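Long-range contacts in B-agarase (Agarivorans gilvus, PDB 5Z6P), which probably hydrolyses the beta-glycosidic linkages of agarose, as a beta-agarase of glycoside hydrolase family 50 with a carbohydrate-binding-module-like domain: residues A[73-78]-A[191-196]; A[100-105]-A[200-205]; A[131-136]-A[165-170]. All coordinates share one frame; numbering follows the deposited sequence.

Contact 1. Residues A[73-78]-A[191-196]; sequences KHFYTS and SIHGSL
Backbone hydrogen bonds tie T77 to I192 in both directions: T77 N gives to I192 O, and I192 N returns a bond to T77 O at 2.9 Å. One residue beyond the paired strands, G194 N donates to F75 O at 3.2 Å, within the plane of that carbonyl. I192 O has a second donor, the hydroxyl of T77: OG1 lies 2.6 Å from I192 O, on a lone pair. With chi1 of 74° this hydroxyl sits between its own backbone N and carbonyl carbon, which turns it toward I192 O while CG2 stays farther off. Water also bridges the strands, donating to T77 O at 2.7 Å and bonding S191 OG.

The pattern is that of an antiparallel pair, in which the short segments 76-78 and 191-193 run at 160° to one another in the domain resembling an agarase carbohydrate-binding module. T77 and I192 share a face of the sheet and touch A69 of strand 64-69.

Aromatic contacts gather around H193. Its CD2 approaches F75 CE2 at 3.7 Å, the two ring planes inclined at 52°. The Y76 ring is closer to parallel with the imidazole but slid so far aside that overlap is slight, and Y76 CD1 meets H193 CB instead. H193 NE2 is hydrogen-bonded to K646 NZ.

G194 CA lies over a face of the F75 ring in a CH-pi contact, 4.0 Å from its centroid; the backbone there takes a positive phi, easily adopted by a residue without a side chain.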
loop_
_atom_site.group_PDB
_atom_site.type_symbol
_atom_site.label_atom_id
_atom_site.label_comp_id
_atom_site.label_asym_id
_atom_site.label_seq_id
_atom_site.Cartn_x
_atom_site.Cartn_y
_atom_site.Cartn_z
ATOM N N LYS A 73 10.501 20.307 -3.488
ATOM C CA LYS A 73 9.475 21.351 -3.447
ATOM C C LYS A 73 8.162 20.869 -4.055
ATOM O O LYS A 73 7.103 21.009 -3.452
ATOM C CB LYS A 73 9.941 22.604 -4.177
ATOM C CG LYS A 73 8.930 23.735 -4.131
ATOM C CD LYS A 73 9.414 24.945 -4.906
ATOM C CE LYS A 73 8.326 26.020 -4.997
ATOM N NZ LYS A 73 8.649 27.071 -5.999
ATOM N N HIS A 74 8.262 20.288 -5.247
ATOM C CA HIS A 74 7.102 19.934 -6.056
ATOM C C HIS A 74 6.746 18.460 -5.957
ATOM O O HIS A 74 7.610 17.609 -6.105
ATOM C CB HIS A 74 7.354 20.289 -7.519
ATOM C CG HIS A 74 7.586 21.745 -7.753
ATOM N ND1 HIS A 74 6.558 22.662 -7.813
ATOM C CD2 HIS A 74 8.729 22.449 -7.929
ATOM C CE1 HIS A 74 7.058 23.865 -8.020
ATOM N NE2 HIS A 74 8.374 23.764 -8.093
ATOM N N PHE A 75 5.477 18.156 -5.725
ATOM C CA PHE A 75 5.070 16.763 -5.616
ATOM C C PHE A 75 5.233 16.006 -6.929
ATOM O O PHE A 75 5.757 14.916 -6.922
ATOM C CB PHE A 75 3.625 16.628 -5.127
ATOM C CG PHE A 75 3.243 15.216 -4.798
ATOM C CD1 PHE A 75 3.483 14.703 -3.547
ATOM C CD2 PHE A 75 2.678 14.399 -5.755
ATOM C CE1 PHE A 75 3.138 13.391 -3.236
ATOM C CE2 PHE A 75 2.338 13.090 -5.462
ATOM C CZ PHE A 75 2.575 12.581 -4.200
ATOM N N TYR A 76 4.793 16.574 -8.045
ATOM C CA TYR A 76 4.967 15.927 -9.352
ATOM C C TYR A 76 6.059 16.554 -10.214
ATOM O O TYR A 76 6.001 17.728 -10.530
ATOM C CB TYR A 76 3.663 15.950 -10.152
ATOM C CG TYR A 76 2.544 15.172 -9.517
ATOM C CD1 TYR A 76 2.548 13.785 -9.538
ATOM C CD2 TYR A 76 1.479 15.823 -8.897
ATOM C CE1 TYR A 76 1.526 13.057 -8.963
ATOM C CE2 TYR A 76 0.446 15.102 -8.313
ATOM C CZ TYR A 76 0.481 13.717 -8.349
ATOM O OH TYR A 76 -0.527 12.978 -7.771
ATOM N N THR A 77 7.044 15.758 -10.608
ATOM C CA THR A 77 8.010 16.188 -11.614
ATOM C C THR A 77 8.022 15.189 -12.749
ATOM O O THR A 77 7.918 13.989 -12.519
ATOM C CB THR A 77 9.432 16.339 -11.044
ATOM O OG1 THR A 77 10.022 15.053 -10.805
ATOM C CG2 THR A 77 9.401 17.117 -9.774
ATOM N N SER A 78 8.136 15.693 -13.971
ATOM C CA SER A 78 8.034 14.860 -15.165
ATOM C C SER A 78 8.933 15.307 -16.301
ATOM O O SER A 78 9.134 16.491 -16.542
ATOM C CB SER A 78 6.594 14.828 -15.691
ATOM O OG SER A 78 5.662 14.621 -14.658
ATOM N N SER A 191 8.453 10.070 -14.620
ATOM C CA SER A 191 7.895 10.750 -13.461
ATOM C C SER A 191 8.704 10.458 -12.208
ATOM O O SER A 191 9.059 9.308 -11.917
ATOM C CB SER A 191 6.423 10.330 -13.255
ATOM O OG SER A 191 5.962 10.612 -11.942
ATOM N N ILE A 192 9.019 11.520 -11.488
ATOM C CA ILE A 192 9.629 11.424 -10.183
ATOM C C ILE A 192 8.707 12.184 -9.250
ATOM O O ILE A 192 8.522 13.399 -9.403
ATOM C CB ILE A 192 11.064 11.998 -10.178
ATOM C CG1 ILE A 192 11.976 11.132 -11.045
ATOM C CG2 ILE A 192 11.617 12.087 -8.774
ATOM C CD1 ILE A 192 13.293 11.798 -11.374
ATOM N N HIS A 193 8.083 11.474 -8.318
ATOM C CA HIS A 193 7.086 12.114 -7.476
ATOM C C HIS A 193 7.059 11.552 -6.069
ATOM O O HIS A 193 7.618 10.497 -5.801
ATOM C CB HIS A 193 5.696 12.006 -8.119
ATOM C CG HIS A 193 5.047 10.670 -7.948
ATOM N ND1 HIS A 193 5.283 9.616 -8.803
ATOM C CD2 HIS A 193 4.168 10.217 -7.024
ATOM C CE1 HIS A 193 4.577 8.569 -8.411
ATOM N NE2 HIS A 193 3.886 8.910 -7.336
ATOM N N GLY A 194 6.427 12.296 -5.170
ATOM C CA GLY A 194 6.291 11.902 -3.785
ATOM C C GLY A 194 7.622 11.782 -3.059
ATOM O O GLY A 194 7.761 11.009 -2.116
ATOM N N SER A 195 8.609 12.543 -3.501
ATOM C CA SER A 195 9.940 12.401 -2.945
ATOM C C SER A 195 10.229 13.453 -1.876
ATOM O O SER A 195 9.636 14.523 -1.889
ATOM C CB SER A 195 10.979 12.487 -4.050
ATOM O OG SER A 195 12.242 12.114 -3.559
ATOM N N LEU A 196 11.143 13.146 -0.956
ATOM C CA LEU A 196 11.555 14.125 0.050
ATOM C C LEU A 196 12.806 14.879 -0.387
ATOM O O LEU A 196 13.291 15.767 0.318
ATOM C CB LEU A 196 11.816 13.456 1.392
ATOM C CG LEU A 196 10.620 12.808 2.085
ATOM C CD1 LEU A 196 11.096 12.291 3.400
ATOM C CD2 LEU A 196 9.495 13.816 2.274
HETATM O O HOH W 1 8.194 14.841 -4.990
HETATM O O HOH W 2 5.416 13.199 -11.701
#

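Contact 2. Residues A[100-105]-A[200-205]; sequences DARALD and HLLLSN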
loop_
_atom_site.group_PDB
_atom_site.type_symbol
_atom_site.label_atom_id
_atom_site.label_comp_id
_atom_site.label_asym_id
_atom_site.label_seq_id
_atom_site.Cartn_x
_atom_site.Cartn_y
_atom_site.Cartn_z
ATOM N N ASP A 100 19.444 4.520 -20.811
ATOM C CA ASP A 100 20.442 4.361 -19.768
ATOM C C ASP A 100 20.314 5.515 -18.805
ATOM O O ASP A 100 19.914 6.596 -19.208
ATOM C CB ASP A 100 21.848 4.294 -20.360
ATOM C CG ASP A 100 22.064 3.050 -21.197
ATOM O OD1 ASP A 100 21.268 2.095 -21.065
ATOM O OD2 ASP A 100 23.028 3.027 -21.984
ATOM N N ALA A 101 20.650 5.283 -17.541
ATOM C CA ALA A 101 20.548 6.322 -16.532
ATOM C C ALA A 101 21.609 6.192 -15.444
ATOM O O ALA A 101 21.931 5.088 -15.019
ATOM C CB ALA A 101 19.166 6.300 -15.910
ATOM N N ARG A 102 22.134 7.338 -15.010
ATOM C CA ARG A 102 22.978 7.456 -13.824
ATOM C C ARG A 102 22.360 8.455 -12.865
ATOM O O ARG A 102 21.823 9.450 -13.300
ATOM C CB ARG A 102 24.381 7.935 -14.178
ATOM C CG ARG A 102 25.228 6.943 -14.889
ATOM C CD ARG A 102 26.682 7.223 -14.586
ATOM N NE ARG A 102 27.224 8.288 -15.415
ATOM C CZ ARG A 102 28.045 9.236 -14.978
ATOM N NH1 ARG A 102 28.409 9.281 -13.706
ATOM N NH2 ARG A 102 28.495 10.146 -15.818
ATOM N N ALA A 103 22.445 8.193 -11.571
ATOM C CA ALA A 103 22.038 9.151 -10.551
ATOM C C ALA A 103 23.284 9.697 -9.872
ATOM O O ALA A 103 24.144 8.930 -9.466
ATOM C CB ALA A 103 21.123 8.506 -9.534
ATOM N N LEU A 104 23.387 11.017 -9.767
ATOM C CA LEU A 104 24.588 11.640 -9.236
ATOM C C LEU A 104 24.407 12.061 -7.791
ATOM O O LEU A 104 25.330 12.580 -7.191
ATOM C CB LEU A 104 25.000 12.845 -10.087
ATOM C CG LEU A 104 25.448 12.547 -11.519
ATOM C CD1 LEU A 104 26.017 13.773 -12.196
ATOM C CD2 LEU A 104 26.458 11.440 -11.552
ATOM N N ASP A 105 23.223 11.830 -7.228
ATOM C CA ASP A 105 23.005 12.069 -5.801
ATOM C C ASP A 105 23.636 10.971 -4.952
ATOM O O ASP A 105 24.039 9.948 -5.476
ATOM C CB ASP A 105 21.512 12.152 -5.500
ATOM C CG ASP A 105 20.791 13.078 -6.441
ATOM O OD1 ASP A 105 20.814 14.290 -6.187
ATOM O OD2 ASP A 105 20.212 12.599 -7.435
ATOM N N HIS A 200 19.269 14.310 -9.226
ATOM C CA HIS A 200 20.081 14.719 -10.365
ATOM C C HIS A 200 20.436 13.508 -11.221
ATOM O O HIS A 200 21.239 12.689 -10.808
ATOM C CB HIS A 200 21.369 15.410 -9.900
ATOM C CG HIS A 200 21.146 16.616 -9.035
ATOM N ND1 HIS A 200 20.610 16.541 -7.766
ATOM C CD2 HIS A 200 21.395 17.926 -9.257
ATOM C CE1 HIS A 200 20.539 17.752 -7.248
ATOM N NE2 HIS A 200 21.016 18.611 -8.132
ATOM N N LEU A 201 19.861 13.399 -12.414
ATOM C CA LEU A 201 20.112 12.236 -13.253
ATOM C C LEU A 201 20.780 12.574 -14.588
ATOM O O LEU A 201 20.690 13.692 -15.092
ATOM C CB LEU A 201 18.803 11.485 -13.538
ATOM C CG LEU A 201 17.936 11.046 -12.358
ATOM C CD1 LEU A 201 16.629 10.504 -12.847
ATOM C CD2 LEU A 201 18.633 9.991 -11.545
ATOM N N LEU A 202 21.446 11.575 -15.151
ATOM C CA LEU A 202 21.959 11.626 -16.499
ATOM C C LEU A 202 21.231 10.567 -17.323
ATOM O O LEU A 202 21.300 9.403 -17.003
ATOM C CB LEU A 202 23.464 11.372 -16.523
ATOM C CG LEU A 202 24.312 12.330 -15.712
ATOM C CD1 LEU A 202 25.754 11.901 -15.779
ATOM C CD2 LEU A 202 24.115 13.745 -16.235
ATOM N N LEU A 203 20.540 10.993 -18.372
ATOM C CA LEU A 203 19.767 10.120 -19.230
ATOM C C LEU A 203 20.395 10.145 -20.614
ATOM O O LEU A 203 20.781 11.186 -21.092
ATOM C CB LEU A 203 18.314 10.582 -19.301
ATOM C CG LEU A 203 17.514 10.746 -18.010
ATOM C CD1 LEU A 203 16.091 11.235 -18.289
ATOM C CD2 LEU A 203 17.493 9.452 -17.175
ATOM N N SER A 204 20.505 8.989 -21.251
ATOM C CA SER A 204 21.122 8.867 -22.560
ATOM C C SER A 204 20.590 7.583 -23.222
ATOM O O SER A 204 19.984 6.738 -22.582
ATOM C CB SER A 204 22.669 8.858 -22.424
ATOM O OG SER A 204 23.068 7.659 -21.781
ATOM N N ASN A 205 20.822 7.460 -24.519
ATOM C CA ASN A 205 20.687 6.197 -25.205
ATOM C C ASN A 205 19.279 5.622 -25.218
ATOM O O ASN A 205 19.086 4.412 -25.160
ATOM C CB ASN A 205 21.668 5.251 -24.551
ATOM C CG ASN A 205 23.136 5.666 -24.725
ATOM O OD1 ASN A 205 23.937 4.769 -25.013
ATOM N ND2 ASN A 205 23.414 6.977 -24.906
#
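The carboxylate of D105 grips H200 twice, at backbone and ring. H200 N donates to D105 OD2 at 2.7 Å, almost straight at 175° and on the syn lone pair; H200 ND1 donates to D105 OD1 at 2.8 Å, more bent at 146°. Carboxylate and imidazole planes stand 57° apart, and ND1 meets D105 OD1 on its syn side, modestly tilted from both planes. The ND1 bond restrains the rotation of the imidazole, whereas the bond from H200 N ties the carboxylate to the backbone; the nearby negative charge would probably favour the protonated form of the ring.

Next to this pair, L104 N donates to H200 O at 2.9 Å, and the regular antiparallel pairing begins. R102 with L202 and D100 with S204 are hydrogen-bonded pairs, each joined by two N-H...O bonds. A103 with L201 and A101 with L203 are non-hydrogen-bonded pairs.

On the face of the two alanines, leucine methyls lean across: L201 CD2 reaches A103 CB at 3.5 Å and L203 CD2 reaches A101 CB at 3.8 Å. On the other face, L202 CD1 lies over one side of the R102 guanidinium, 3.3 Å from R102 NH2, the arginine chain bending at its third torsion to lie alongside the leucine. L104 CD1 touches the same methyl, L202 CD1, at 4.1 Å.

Strand 199-210 is flanked by strand 95-103 and by strand 64-69, whose I67 touches L201 and L203. Strand 122-129 supplies I129 against A101, A103 and L201, and strand 185-193 packs I192 on L201 and L190 on L203.

Contact 3. Residues A[131-136]-A[165-170]; sequences PGKQQS and GTKDVY
Strands 135-140 and 168-174 pair in parallel within the domain resembling an agarase carbohydrate-binding module, and near their N-terminal ends S136 meets D168 and V169 at the protein surface. A single direct hydrogen bond joins the segments: V169 N donates to S136 O at 2.7 Å. It is nearly straight, with an N-H...O angle of 162°, and comes in close to the line of the C=O bond. The same oxygen, S136 O, has a CA-H...O contact from D168 CA at 3.4 Å, so two successive residues, D168 and V169, converge on one carbonyl. V169 CB lies 3.6 Å from the same S136 O.

D168 OD1 stands 3.1 Å from S136 CB, while the serine hydroxyl is turned elsewhere: with chi1 of -82° it lies beside its own backbone N, and OG is hydrogen-bonded to D100 OD1 and R207 NH2. What the aspartate oxygen meets is thus the serine's methylene carbon.

Farther out, K133 and K167 extend toward each other tip to tip. Their NZ atoms lie 4.0 Å apart, and K167 NZ comes within 3.8 Å of K133 CE. Two like charges this close would be expected to repel; both lysines are exposed, so solvent probably screens them. K133 arrives there through a bend at its last torsion, chi4 of 58°, whereas K167 bends earlier, at chi2.

Strand 135-140 lies between strand 95-103, where Q135 and A101 are joined by backbone hydrogen bonding, and strand 168-174, which also pairs antiparallel with strand 122-129.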
loop_
_atom_site.group_PDB
_atom_site.type_symbol
_atom_site.label_atom_id
_atom_site.label_comp_id
_atom_site.label_asym_id
_atom_site.label_seq_id
_atom_site.Cartn_x
_atom_site.Cartn_y
_atom_site.Cartn_z
ATOM N N PRO A 131 22.896 5.096 -7.232
ATOM C CA PRO A 131 24.117 5.887 -7.425
ATOM C C PRO A 131 25.261 4.972 -7.871
ATOM O O PRO A 131 25.244 3.795 -7.546
ATOM C CB PRO A 131 24.391 6.474 -6.039
ATOM C CG PRO A 131 23.147 6.236 -5.247
ATOM C CD PRO A 131 22.514 5.013 -5.816
ATOM N N GLY A 132 26.233 5.485 -8.614
ATOM C CA GLY A 132 27.310 4.638 -9.101
ATOM C C GLY A 132 27.237 4.375 -10.594
ATOM O O GLY A 132 26.890 5.259 -11.369
ATOM N N LYS A 133 27.557 3.150 -11.000
ATOM C CA LYS A 133 27.767 2.859 -12.412
ATOM C C LYS A 133 26.495 3.079 -13.236
ATOM O O LYS A 133 25.382 3.114 -12.713
ATOM C CB LYS A 133 28.293 1.426 -12.595
ATOM C CG LYS A 133 27.485 0.342 -11.893
ATOM C CD LYS A 133 28.130 -1.028 -12.085
ATOM C CE LYS A 133 27.455 -2.099 -11.246
ATOM N NZ LYS A 133 26.004 -2.232 -11.555
ATOM N N GLN A 134 26.674 3.281 -14.529
ATOM C CA GLN A 134 25.541 3.395 -15.419
ATOM C C GLN A 134 24.731 2.088 -15.424
ATOM O O GLN A 134 25.290 0.998 -15.448
ATOM C CB GLN A 134 26.033 3.760 -16.823
ATOM C CG GLN A 134 24.998 4.316 -17.774
ATOM C CD GLN A 134 25.631 4.950 -19.023
ATOM O OE1 GLN A 134 26.515 5.802 -18.927
ATOM N NE2 GLN A 134 25.183 4.517 -20.198
ATOM N N GLN A 135 23.414 2.229 -15.332
ATOM C CA GLN A 135 22.448 1.149 -15.561
ATOM C C GLN A 135 21.749 1.224 -16.908
ATOM O O GLN A 135 21.418 2.309 -17.332
ATOM C CB GLN A 135 21.347 1.204 -14.506
ATOM C CG GLN A 135 21.510 0.687 -13.040
ATOM C CD GLN A 135 21.855 1.783 -12.040
ATOM O OE1 GLN A 135 23.006 1.866 -11.653
ATOM N NE2 GLN A 135 20.976 2.786 -11.908
ATOM N N SER A 136 21.417 0.086 -17.507
ATOM C CA SER A 136 20.460 0.058 -18.619
ATOM C C SER A 136 19.090 -0.364 -18.114
ATOM O O SER A 136 18.992 -1.309 -17.351
ATOM C CB SER A 136 20.895 -0.893 -19.738
ATOM O OG SER A 136 21.830 -0.271 -20.595
ATOM N N GLY A 165 18.764 -10.582 -12.304
ATOM C CA GLY A 165 20.188 -10.838 -12.127
ATOM C C GLY A 165 20.960 -10.504 -13.387
ATOM O O GLY A 165 22.100 -10.955 -13.580
ATOM N N THR A 166 20.296 -9.739 -14.249
ATOM C CA THR A 166 20.792 -9.280 -15.539
ATOM C C THR A 166 21.454 -7.906 -15.392
ATOM O O THR A 166 21.327 -7.271 -14.333
ATOM C CB THR A 166 19.612 -9.290 -16.548
ATOM O OG1 THR A 166 19.945 -8.657 -17.792
ATOM C CG2 THR A 166 18.340 -8.732 -15.933
ATOM N N LYS A 167 22.196 -7.458 -16.405
ATOM C CA LYS A 167 22.841 -6.153 -16.294
ATOM C C LYS A 167 21.879 -5.066 -16.754
ATOM O O LYS A 167 21.889 -3.957 -16.205
ATOM C CB LYS A 167 24.152 -6.100 -17.082
ATOM C CG LYS A 167 24.984 -4.840 -16.793
ATOM C CD LYS A 167 26.202 -5.113 -15.894
ATOM C CE LYS A 167 26.637 -3.867 -15.125
ATOM N NZ LYS A 167 27.992 -3.995 -14.524
ATOM N N ASP A 168 21.043 -5.387 -17.738
ATOM C CA ASP A 168 19.881 -4.561 -18.005
ATOM C C ASP A 168 18.891 -4.753 -16.845
ATOM O O ASP A 168 18.602 -5.874 -16.466
ATOM C CB ASP A 168 19.220 -4.943 -19.325
ATOM C CG ASP A 168 20.123 -4.713 -20.543
ATOM O OD1 ASP A 168 21.080 -3.895 -20.471
ATOM O OD2 ASP A 168 19.856 -5.353 -21.594
ATOM N N VAL A 169 18.372 -3.662 -16.297
ATOM C CA VAL A 169 17.290 -3.709 -15.335
ATOM C C VAL A 169 15.972 -3.706 -16.084
ATOM O O VAL A 169 15.711 -2.795 -16.877
ATOM C CB VAL A 169 17.323 -2.509 -14.380
ATOM C CG1 VAL A 169 16.056 -2.517 -13.462
ATOM C CG2 VAL A 169 18.576 -2.527 -13.540
ATOM N N TYR A 170 15.150 -4.721 -15.844
ATOM C CA TYR A 170 13.806 -4.753 -16.386
ATOM C C TYR A 170 12.836 -4.049 -15.437
ATOM O O TYR A 170 12.686 -4.443 -14.292
ATOM C CB TYR A 170 13.390 -6.194 -16.649
ATOM C CG TYR A 170 13.795 -6.692 -18.023
ATOM C CD1 TYR A 170 15.088 -7.115 -18.281
ATOM C CD2 TYR A 170 12.889 -6.696 -19.065
ATOM C CE1 TYR A 170 15.458 -7.541 -19.529
ATOM C CE2 TYR A 170 13.253 -7.126 -20.317
ATOM C CZ TYR A 170 14.548 -7.547 -20.545
ATOM O OH TYR A 170 14.962 -7.990 -21.791
#

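All three contacts lie in the domain resembling an agarase carbohydrate-binding module. Contact 1 is mostly buried, contact 2 partly so, and contact 3 is at the surface. Contacts 1 and 2 are antiparallel pairings between different strands and touch through apolar packing of strand 185-193 against strand 199-210. Contacts 2 and 3 adjoin through polar bonds between the neighbouring strands 95-103 and 135-140, whereas contacts 1 and 3 do not touch. Chemistry follows position: an aromatic cluster and shared carbonyl in contact 1, leucine-alanine packing plus a histidine-carboxylate pair in contact 2, and one backbone bond with facing lysines in contact 3.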